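Local coordinates for protein alpha-L-rhamnosidase (Klebsiella oxytoca, PDB 4XHC) that hydrolyses terminal non-reducing alpha-L-rhamnose residues of alpha-L-rhamnosides, as a two-domain glycoside hydrolase of family 78, at residues S305-D310 with Q433-L438; L340-C343 with V348-D351; V357-Q362 with Q368-G373; V428-Q433 with H470-A475. All coordinates share one frame; numbering follows the deposited sequence.

Interaction 1: S305-D310 with Q433-L438; sequences SLFFVD and QIWLVL
Phe-307 and Trp-435 reach toward each other from opposite directions and bridge two helices whose backbones stand well apart, with 13.2 Å between the CA atoms of Phe-307 and Trp-435. Trp-435 leaves its helix pointing at its partner. Phe-307 starts off along the flank of its helix, and only the far end of its ring closes the gap; its CG lies anti to the carbonyl carbon (chi1 -71°), which carries the ring out beside the backbone N. The closest atoms are Phe-307 CE1 and Trp-435 CH2, 3.8 Å apart, and Phe-307 CZ lies 3.9 Å from Trp-435 CZ2. The planes are inclined by 29°, yet the phenyl and the six-membered indole ring are slid so far apart, with centroids separated by 6.0 Å, that they barely overlap. Trp-435 CH2 sits at the phenyl edge, near its plane. In the (alpha/alpha)6 barrel of the catalytic domain this pair joins helix 302-319 to helix 430-438, and long, flat aromatics suit the place because their rings span most of the gap between the two backbones. Leu-438 CD1 covers one indole face, toward its rim. The indole also meets the ring of His-471 of helix 466-478, while Phe-307 takes part in a cation-pi contact with Arg-251, whose charge is also paired with Asp-310.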
# COMPACT_ATOMS: atom_id res chain seq x y z
N SER A 305 -17.37 31.08 14.75
CA SER A 305 -17.36 32.37 14.06
C SER A 305 -17.09 33.51 15.04
O SER A 305 -16.19 34.31 14.83
CB SER A 305 -18.67 32.61 13.31
OG SER A 305 -18.86 33.99 13.06
N LEU A 306 -17.87 33.56 16.11
CA LEU A 306 -17.68 34.59 17.14
C LEU A 306 -16.31 34.54 17.80
O LEU A 306 -15.82 35.57 18.27
CB LEU A 306 -18.76 34.47 18.21
CG LEU A 306 -20.13 34.98 17.80
CD1 LEU A 306 -21.22 34.36 18.68
CD2 LEU A 306 -20.19 36.50 17.85
N PHE A 307 -15.69 33.36 17.85
CA PHE A 307 -14.39 33.23 18.49
C PHE A 307 -13.28 33.93 17.70
O PHE A 307 -12.23 34.22 18.26
CB PHE A 307 -14.00 31.76 18.71
CG PHE A 307 -14.79 31.05 19.79
CD1 PHE A 307 -15.23 31.72 20.92
CD2 PHE A 307 -15.04 29.70 19.68
CE1 PHE A 307 -15.95 31.05 21.90
CE2 PHE A 307 -15.75 29.02 20.66
CZ PHE A 307 -16.21 29.70 21.77
N PHE A 308 -13.53 34.22 16.43
CA PHE A 308 -12.61 35.06 15.69
C PHE A 308 -12.33 36.36 16.45
O PHE A 308 -11.19 36.84 16.50
CB PHE A 308 -13.16 35.39 14.30
CG PHE A 308 -12.18 36.09 13.40
CD1 PHE A 308 -11.31 35.35 12.61
CD2 PHE A 308 -12.11 37.47 13.36
CE1 PHE A 308 -10.39 35.99 11.79
CE2 PHE A 308 -11.19 38.12 12.54
CZ PHE A 308 -10.34 37.37 11.75
N VAL A 309 -13.36 36.92 17.07
CA VAL A 309 -13.21 38.15 17.82
C VAL A 309 -12.28 37.95 19.00
O VAL A 309 -11.39 38.78 19.23
CB VAL A 309 -14.56 38.68 18.36
CG1 VAL A 309 -14.35 39.95 19.17
CG2 VAL A 309 -15.54 38.91 17.22
N ASP A 310 -12.48 36.87 19.76
CA ASP A 310 -11.68 36.68 20.97
C ASP A 310 -10.22 36.34 20.63
O ASP A 310 -9.31 36.78 21.32
CB ASP A 310 -12.30 35.63 21.91
CG ASP A 310 -11.68 35.64 23.33
OD1 ASP A 310 -11.48 36.73 23.93
OD2 ASP A 310 -11.38 34.55 23.84
N GLN A 433 -24.27 26.76 32.43
CA GLN A 433 -23.83 27.49 33.63
C GLN A 433 -22.45 28.09 33.40
O GLN A 433 -22.19 29.23 33.75
CB GLN A 433 -23.76 26.58 34.85
CG GLN A 433 -24.90 25.58 34.98
CD GLN A 433 -26.26 26.19 34.75
OE1 GLN A 433 -26.53 27.30 35.21
NE2 GLN A 433 -27.12 25.48 34.04
N ILE A 434 -21.57 27.29 32.82
CA ILE A 434 -20.18 27.70 32.60
C ILE A 434 -20.14 28.94 31.71
O ILE A 434 -19.46 29.91 32.05
CB ILE A 434 -19.38 26.54 31.95
CG1 ILE A 434 -19.19 25.40 32.95
CG2 ILE A 434 -18.02 27.02 31.46
CD1 ILE A 434 -18.78 24.08 32.31
N TRP A 435 -20.87 28.90 30.60
CA TRP A 435 -20.80 29.98 29.62
C TRP A 435 -21.49 31.24 30.07
O TRP A 435 -21.02 32.34 29.79
CB TRP A 435 -21.32 29.53 28.25
CG TRP A 435 -20.24 28.94 27.43
CD1 TRP A 435 -20.07 27.63 27.09
CD2 TRP A 435 -19.13 29.64 26.87
NE1 TRP A 435 -18.93 27.47 26.34
CE2 TRP A 435 -18.33 28.70 26.19
CE3 TRP A 435 -18.73 30.98 26.88
CZ2 TRP A 435 -17.15 29.05 25.52
CZ3 TRP A 435 -17.55 31.34 26.22
CH2 TRP A 435 -16.78 30.37 25.55
N LEU A 436 -22.61 31.12 30.78
CA LEU A 436 -23.29 32.31 31.28
C LEU A 436 -22.58 32.94 32.49
O LEU A 436 -22.78 34.11 32.77
CB LEU A 436 -24.76 32.02 31.57
CG LEU A 436 -25.60 31.85 30.30
CD1 LEU A 436 -26.96 31.23 30.61
CD2 LEU A 436 -25.79 33.16 29.55
N VAL A 437 -21.76 32.16 33.18
CA VAL A 437 -20.87 32.73 34.19
C VAL A 437 -19.68 33.46 33.54
O VAL A 437 -19.27 34.51 34.00
CB VAL A 437 -20.39 31.66 35.20
CG1 VAL A 437 -19.24 32.17 36.07
CG2 VAL A 437 -21.55 31.22 36.07
N LEU A 438 -19.14 32.90 32.46
CA LEU A 438 -18.04 33.56 31.77
C LEU A 438 -18.51 34.85 31.11
O LEU A 438 -17.75 35.80 30.97
CB LEU A 438 -17.43 32.62 30.72
CG LEU A 438 -16.60 31.45 31.27
CD1 LEU A 438 -16.23 30.51 30.15
CD2 LEU A 438 -15.35 31.95 31.98

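Interaction 2: L340-C343 with V348-D351; sequences LTRC and VVRD
The guanidinium of Arg-342 presents its edge to Arg-350 O, which lies in its plane, while the guanidinium of Arg-350 has the carbonyl of Cys-343 over one face and Thr-341 O near its edge. Arg-342 grips side-on with two nitrogens on a single oxygen: NE donates to Arg-350 O at 2.9 Å and 161°, NH2 to Arg-350 O at 3.2 Å. Both nitrogens come from the same face of that carbonyl, NH2 well above its plane. The chain of Arg-342 is extended from CG to NE, and its CD passes 3.9 Å from Val-349 CG1. In return, Arg-350 bends at chi3 (-148°), which brings NH1 to a lone pair of Thr-341 O at 3.3 Å. Between the two arginines the backbones meet directly: Arg-350 N bonds to Arg-342 O, 3.0 Å and nearly straight at 173°. A single bridge pairs Cys-343 with Val-349, and Cys-343 SG packs on Val-349 CG2 at 4.0 Å, small apolar groups that suit the buried side against Leu-375. The type I turn from Leu-340 to Cys-343 is thus tied to the extended residues 348-351, within the connection from helix 322-340 to helix 368-389. Arg-342 also meets Trp-356 in a cation-pi contact and bonds to Ser-352. Chemically, then, across this contact both guanidinium groups give their N-H bonds to main-chain carbonyls; with Arg-342 NE and Arg-350 NH1 6.0 Å apart, their mutual repulsion is probably eased by these carbonyl dipoles.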
# COMPACT_ATOMS: atom_id res chain seq x y z
N LEU A 340 -25.73 38.56 15.82
CA LEU A 340 -26.85 39.28 16.43
C LEU A 340 -28.19 39.07 15.72
O LEU A 340 -29.25 39.29 16.33
CB LEU A 340 -26.55 40.78 16.53
CG LEU A 340 -25.44 41.20 17.50
CD1 LEU A 340 -25.12 42.67 17.31
CD2 LEU A 340 -25.82 40.91 18.95
N THR A 341 -28.17 38.67 14.45
CA THR A 341 -29.41 38.40 13.72
C THR A 341 -30.10 37.11 14.20
O THR A 341 -31.26 36.87 13.88
CB THR A 341 -29.21 38.30 12.19
OG1 THR A 341 -28.41 37.15 11.87
CG2 THR A 341 -28.56 39.56 11.63
N ARG A 342 -29.40 36.28 14.97
CA ARG A 342 -30.04 35.09 15.51
C ARG A 342 -30.91 35.35 16.75
O ARG A 342 -31.59 34.45 17.22
CB ARG A 342 -29.03 33.99 15.80
CG ARG A 342 -29.58 32.63 15.43
CD ARG A 342 -28.79 31.50 16.03
NE ARG A 342 -29.63 30.33 16.23
CZ ARG A 342 -29.77 29.33 15.38
NH1 ARG A 342 -29.16 29.32 14.20
NH2 ARG A 342 -30.55 28.31 15.71
N CYS A 343 -30.89 36.57 17.28
CA CYS A 343 -31.71 36.90 18.43
C CYS A 343 -33.12 37.23 18.01
O CYS A 343 -33.31 37.85 16.98
CB CYS A 343 -31.11 38.09 19.18
SG CYS A 343 -29.43 37.75 19.78
N VAL A 348 -33.10 37.05 23.02
CA VAL A 348 -32.61 35.69 23.28
C VAL A 348 -32.35 34.96 21.98
O VAL A 348 -33.13 35.04 21.04
CB VAL A 348 -33.65 34.86 24.06
CG1 VAL A 348 -33.07 33.51 24.43
CG2 VAL A 348 -34.11 35.61 25.30
N VAL A 349 -31.23 34.25 21.91
CA VAL A 349 -30.83 33.50 20.71
C VAL A 349 -31.80 32.36 20.40
O VAL A 349 -32.12 31.57 21.28
CB VAL A 349 -29.42 32.90 20.92
CG1 VAL A 349 -29.11 31.85 19.89
CG2 VAL A 349 -28.37 34.00 20.85
N ARG A 350 -32.26 32.27 19.15
CA ARG A 350 -33.18 31.21 18.73
C ARG A 350 -32.51 29.85 18.78
O ARG A 350 -31.35 29.71 18.42
CB ARG A 350 -33.66 31.42 17.29
CG ARG A 350 -34.71 32.49 17.13
CD ARG A 350 -35.20 32.58 15.69
NE ARG A 350 -35.58 33.96 15.36
CZ ARG A 350 -34.77 34.86 14.78
NH1 ARG A 350 -33.52 34.56 14.44
NH2 ARG A 350 -35.24 36.08 14.55
N ASP A 351 -33.28 28.84 19.17
CA ASP A 351 -32.79 27.47 19.25
C ASP A 351 -33.20 26.71 17.99
O ASP A 351 -34.19 27.04 17.36
CB ASP A 351 -33.36 26.82 20.51
CG ASP A 351 -32.75 25.46 20.81
OD1 ASP A 351 -31.55 25.24 20.51
OD2 ASP A 351 -33.47 24.63 21.39

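Interaction 3: V357-Q362 with Q368-G373; sequences VFIDWQ and QAAAQG. With RAM (alpha-L-rhamnopyranose), chain C.
The rhamnose pocket of the catalytic barrel is lined in part by loop 357-362, which rests on helix 368-389 through Ile-359 and Val-357 against Ala-370 and Ala-371. Ile-359 straddles one methyl: its CD1 and its CG2 each lie 3.9 Å from Ala-370 CB. More loosely, Val-357 CG2 lies 4.4 Å from Ala-371 CB. Alanines suit this helix face because they let the branched side chains of the loop come close to it, and the contact is wholly apolar and buried. Phe-358 and Trp-361 turn to the sugar instead, one with a ring face and the other with an edge. Trp-361 NE1 donates to RAM O2 at 3.2 Å along a nearly straight bond (164°), and Phe-358 lays one face over the methyl RAM C6, 3.9 Å from its CD1. Phe-358 also sets CE1 above the centre of the indole face, edge against face. Asp-303 accepts from the backbone N of Phe-358 and of Ile-359, while Glu-506, Asp-249, Tyr-304, Tyr-518 and His-528 also bond to the sugar. A loop that offers an aromatic face to the 6-methyl and an indole N-H to a hydroxyl fits the 6-deoxyhexose site of a family 78 rhamnosidase.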
# COMPACT_ATOMS: atom_id res chain seq x y z
N VAL A 357 -24.23 25.36 16.31
CA VAL A 357 -23.22 25.81 17.26
C VAL A 357 -22.58 24.56 17.89
O VAL A 357 -23.23 23.52 18.01
CB VAL A 357 -23.86 26.71 18.33
CG1 VAL A 357 -24.94 25.97 19.11
CG2 VAL A 357 -22.81 27.28 19.27
N PHE A 358 -21.30 24.63 18.26
CA PHE A 358 -20.62 23.43 18.77
C PHE A 358 -20.73 23.20 20.28
O PHE A 358 -21.39 22.28 20.72
CB PHE A 358 -19.15 23.38 18.34
CG PHE A 358 -18.42 22.23 18.97
CD1 PHE A 358 -18.82 20.93 18.72
CD2 PHE A 358 -17.39 22.45 19.87
CE1 PHE A 358 -18.18 19.87 19.31
CE2 PHE A 358 -16.75 21.38 20.48
CZ PHE A 358 -17.14 20.09 20.20
N ILE A 359 -20.02 24.02 21.07
CA ILE A 359 -20.03 23.94 22.54
C ILE A 359 -19.32 22.73 23.15
O ILE A 359 -18.41 22.90 23.95
CB ILE A 359 -21.44 24.02 23.13
CG1 ILE A 359 -22.23 25.20 22.53
CG2 ILE A 359 -21.38 24.12 24.65
CD1 ILE A 359 -21.62 26.57 22.76
N ASP A 360 -19.75 21.51 22.81
CA ASP A 360 -19.11 20.27 23.32
C ASP A 360 -19.55 19.09 22.46
O ASP A 360 -20.49 19.20 21.68
CB ASP A 360 -19.51 20.03 24.78
CG ASP A 360 -18.70 18.91 25.47
OD1 ASP A 360 -17.66 18.47 24.95
OD2 ASP A 360 -19.11 18.47 26.58
N TRP A 361 -18.84 17.97 22.56
CA TRP A 361 -19.26 16.72 21.91
C TRP A 361 -20.25 15.97 22.81
O TRP A 361 -19.88 15.01 23.51
CB TRP A 361 -18.06 15.84 21.56
CG TRP A 361 -17.43 16.22 20.27
CD1 TRP A 361 -16.16 16.66 20.08
CD2 TRP A 361 -18.06 16.22 18.99
NE1 TRP A 361 -15.95 16.93 18.74
CE2 TRP A 361 -17.11 16.67 18.05
CE3 TRP A 361 -19.34 15.89 18.54
CZ2 TRP A 361 -17.40 16.79 16.69
CZ3 TRP A 361 -19.63 16.01 17.20
CH2 TRP A 361 -18.66 16.46 16.28
N GLN A 362 -21.49 16.43 22.79
CA GLN A 362 -22.54 15.91 23.67
C GLN A 362 -23.86 15.95 22.91
O GLN A 362 -24.56 16.95 22.91
CB GLN A 362 -22.58 16.77 24.94
CG GLN A 362 -23.72 16.47 25.90
CD GLN A 362 -23.69 15.07 26.44
OE1 GLN A 362 -24.15 14.14 25.80
NE2 GLN A 362 -23.12 14.91 27.63
N GLN A 368 -28.91 26.34 23.44
CA GLN A 368 -29.38 27.73 23.44
C GLN A 368 -28.71 28.62 24.48
O GLN A 368 -28.22 29.69 24.16
CB GLN A 368 -30.88 27.77 23.63
CG GLN A 368 -31.42 29.15 23.90
CD GLN A 368 -32.93 29.17 23.97
OE1 GLN A 368 -33.54 28.54 24.84
NE2 GLN A 368 -33.54 29.93 23.07
N ALA A 369 -28.71 28.20 25.73
CA ALA A 369 -28.17 29.02 26.83
C ALA A 369 -26.66 29.23 26.69
O ALA A 369 -26.17 30.33 26.90
CB ALA A 369 -28.50 28.40 28.18
N ALA A 370 -25.93 28.17 26.36
CA ALA A 370 -24.49 28.27 26.16
C ALA A 370 -24.17 29.22 25.02
O ALA A 370 -23.26 30.02 25.13
CB ALA A 370 -23.89 26.90 25.88
N ALA A 371 -24.93 29.13 23.92
CA ALA A 371 -24.77 30.05 22.79
C ALA A 371 -25.03 31.51 23.18
O ALA A 371 -24.32 32.41 22.75
CB ALA A 371 -25.68 29.63 21.66
N GLN A 372 -26.05 31.74 24.00
CA GLN A 372 -26.32 33.08 24.51
C GLN A 372 -25.10 33.61 25.25
O GLN A 372 -24.72 34.77 25.09
CB GLN A 372 -27.54 33.05 25.45
CG GLN A 372 -27.97 34.41 26.00
CD GLN A 372 -28.81 35.23 25.03
OE1 GLN A 372 -29.24 34.75 23.99
NE2 GLN A 372 -29.09 36.46 25.41
N GLY A 373 -24.48 32.76 26.07
CA GLY A 373 -23.29 33.13 26.82
C GLY A 373 -22.10 33.41 25.92
O GLY A 373 -21.31 34.31 26.18
C1 RAM C . -14.10 17.79 15.72
C2 RAM C . -12.76 17.97 16.41
C3 RAM C . -12.36 19.44 16.43
C4 RAM C . -13.58 20.28 16.77
C5 RAM C . -14.57 20.19 15.62
C6 RAM C . -16.01 20.31 16.07
O1 RAM C . -14.03 16.68 14.93
O2 RAM C . -12.93 17.52 17.74
O3 RAM C . -11.33 19.67 17.39
O4 RAM C . -13.20 21.64 16.94
O5 RAM C . -14.42 18.93 14.93

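Interaction 4: V428-Q433 with H470-A475; sequences VSWASQ and HHYIAA
Trp-430 drives the edge of its six-membered ring into the face of Tyr-472, and this T-shaped pair makes up the close part of the contact. Trp-430 CZ3 is the probing atom, 3.7 Å from both Tyr-472 CE1 and Tyr-472 CZ, which places it toward the rim of the phenol rather than over its centre. The planes stand at 88° with centroids 5.2 Å apart, so a polarised indole C-H points at the pi cloud. Tyr-472 holds CG anti to its backbone N (chi1 176°), carrying the ring out to meet the indole. Helix 430-438 is thereby joined to helix 466-478 within the (alpha/alpha)6 barrel, and Met-451 of helix 444-456 also touches the tyrosine. Away from this pair the two segments diverge: even Ala-475, whose methyl points toward 428-433, stops short of contact. Trp-430 itself is partly exposed, as is Val-428 in the preceding turn, whereas the phenol is buried. The start of the helix, buried beside it, is secured from within, Ser-429 serving as N-cap with its OG accepting from Ser-432 N at 3.2 Å. Serine suits the cap because its short hydroxyl can stand in for a missing helical acceptor, and Gln-433 folds back to give NE2 to Ser-429 O at 3.0 Å.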
# COMPACT_ATOMS: atom_id res chain seq x y z
N VAL A 428 -31.22 21.41 32.04
CA VAL A 428 -30.14 21.88 32.91
C VAL A 428 -28.83 21.15 32.59
O VAL A 428 -28.70 19.93 32.83
CB VAL A 428 -30.50 21.65 34.39
CG1 VAL A 428 -29.42 22.22 35.30
CG2 VAL A 428 -31.84 22.28 34.72
N SER A 429 -27.86 21.89 32.07
CA SER A 429 -26.57 21.32 31.67
C SER A 429 -25.42 22.02 32.38
O SER A 429 -25.61 23.09 32.96
CB SER A 429 -26.38 21.47 30.16
OG SER A 429 -26.28 22.83 29.75
N TRP A 430 -24.24 21.41 32.37
CA TRP A 430 -23.05 22.09 32.86
C TRP A 430 -22.67 23.24 31.94
O TRP A 430 -22.25 24.31 32.40
CB TRP A 430 -21.86 21.13 32.94
CG TRP A 430 -21.83 20.27 34.14
CD1 TRP A 430 -22.63 19.20 34.39
CD2 TRP A 430 -20.95 20.38 35.25
NE1 TRP A 430 -22.30 18.64 35.59
CE2 TRP A 430 -21.27 19.35 36.14
CE3 TRP A 430 -19.92 21.26 35.59
CZ2 TRP A 430 -20.60 19.15 37.34
CZ3 TRP A 430 -19.25 21.07 36.79
CH2 TRP A 430 -19.60 20.02 37.65
N ALA A 431 -22.81 23.03 30.64
CA ALA A 431 -22.36 24.00 29.66
C ALA A 431 -23.06 25.36 29.82
O ALA A 431 -22.42 26.41 29.82
CB ALA A 431 -22.56 23.45 28.26
N SER A 432 -24.37 25.33 29.98
CA SER A 432 -25.14 26.55 30.17
C SER A 432 -24.58 27.40 31.31
O SER A 432 -24.43 28.61 31.17
CB SER A 432 -26.60 26.22 30.46
OG SER A 432 -27.19 25.47 29.41
N GLN A 433 -24.27 26.76 32.43
CA GLN A 433 -23.83 27.49 33.63
C GLN A 433 -22.45 28.09 33.40
O GLN A 433 -22.19 29.23 33.75
CB GLN A 433 -23.76 26.58 34.85
CG GLN A 433 -24.90 25.58 34.98
CD GLN A 433 -26.26 26.19 34.75
OE1 GLN A 433 -26.53 27.30 35.21
NE2 GLN A 433 -27.12 25.48 34.04
N HIS A 470 -11.87 23.17 30.15
CA HIS A 470 -11.06 24.38 30.18
C HIS A 470 -11.88 25.56 30.65
O HIS A 470 -11.41 26.37 31.45
CB HIS A 470 -10.51 24.69 28.79
CG HIS A 470 -10.07 26.11 28.63
ND1 HIS A 470 -8.81 26.54 29.00
CD2 HIS A 470 -10.72 27.20 28.16
CE1 HIS A 470 -8.70 27.83 28.75
NE2 HIS A 470 -9.85 28.26 28.25
N HIS A 471 -13.10 25.66 30.15
CA HIS A 471 -13.96 26.79 30.47
C HIS A 471 -14.48 26.72 31.89
O HIS A 471 -14.64 27.75 32.54
CB HIS A 471 -15.10 26.88 29.45
CG HIS A 471 -14.60 27.10 28.06
ND1 HIS A 471 -14.25 26.06 27.22
CD2 HIS A 471 -14.35 28.24 27.37
CE1 HIS A 471 -13.82 26.55 26.07
NE2 HIS A 471 -13.87 27.87 26.14
N TYR A 472 -14.73 25.51 32.38
CA TYR A 472 -15.07 25.29 33.78
C TYR A 472 -13.97 25.83 34.69
O TYR A 472 -14.25 26.50 35.69
CB TYR A 472 -15.30 23.79 34.01
CG TYR A 472 -15.58 23.39 35.43
CD1 TYR A 472 -16.52 24.07 36.20
CD2 TYR A 472 -14.94 22.29 35.99
CE1 TYR A 472 -16.78 23.68 37.50
CE2 TYR A 472 -15.20 21.90 37.29
CZ TYR A 472 -16.11 22.60 38.04
OH TYR A 472 -16.36 22.21 39.33
N ILE A 473 -12.72 25.55 34.33
CA ILE A 473 -11.57 26.05 35.10
C ILE A 473 -11.52 27.57 35.08
O ILE A 473 -11.30 28.20 36.12
CB ILE A 473 -10.23 25.49 34.56
CG1 ILE A 473 -10.20 23.96 34.68
CG2 ILE A 473 -9.05 26.09 35.31
CD1 ILE A 473 -10.54 23.43 36.05
N ALA A 474 -11.72 28.15 33.90
CA ALA A 474 -11.69 29.59 33.75
C ALA A 474 -12.77 30.25 34.59
O ALA A 474 -12.52 31.30 35.21
CB ALA A 474 -11.87 29.97 32.29
N ALA A 475 -13.95 29.65 34.62
CA ALA A 475 -15.06 30.16 35.42
C ALA A 475 -14.76 30.10 36.91
O ALA A 475 -15.08 31.03 37.65
CB ALA A 475 -16.35 29.41 35.10

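Overall arrangement
Interactions 1, 3 and 4 gather round helix 430-438. Interactions 1 and 3 are buried, 4 is partly buried because Trp-430 is partly exposed, and 2 lies farthest from the middle of the chain and includes exposed residues. Interactions 1 and 4 share Gln-433; Trp-435 CZ2 of the first lies 3.5 Å from His-471 CD2 of the second. Interaction 3 packs against both, with Trp-435 CB 3.7 Å from Ala-370 O and Ala-369 CB 3.4 Å from Ser-432 OG. Aromatic rings join helices in 1 and 4, aliphatic groups seat a sugar-binding loop in 3, and hydrogen bonds dominate in 2. Helix 368-389 connects 2 to 3, since Gln-368 and Gln-372 probably bond to the backbone of Val-349.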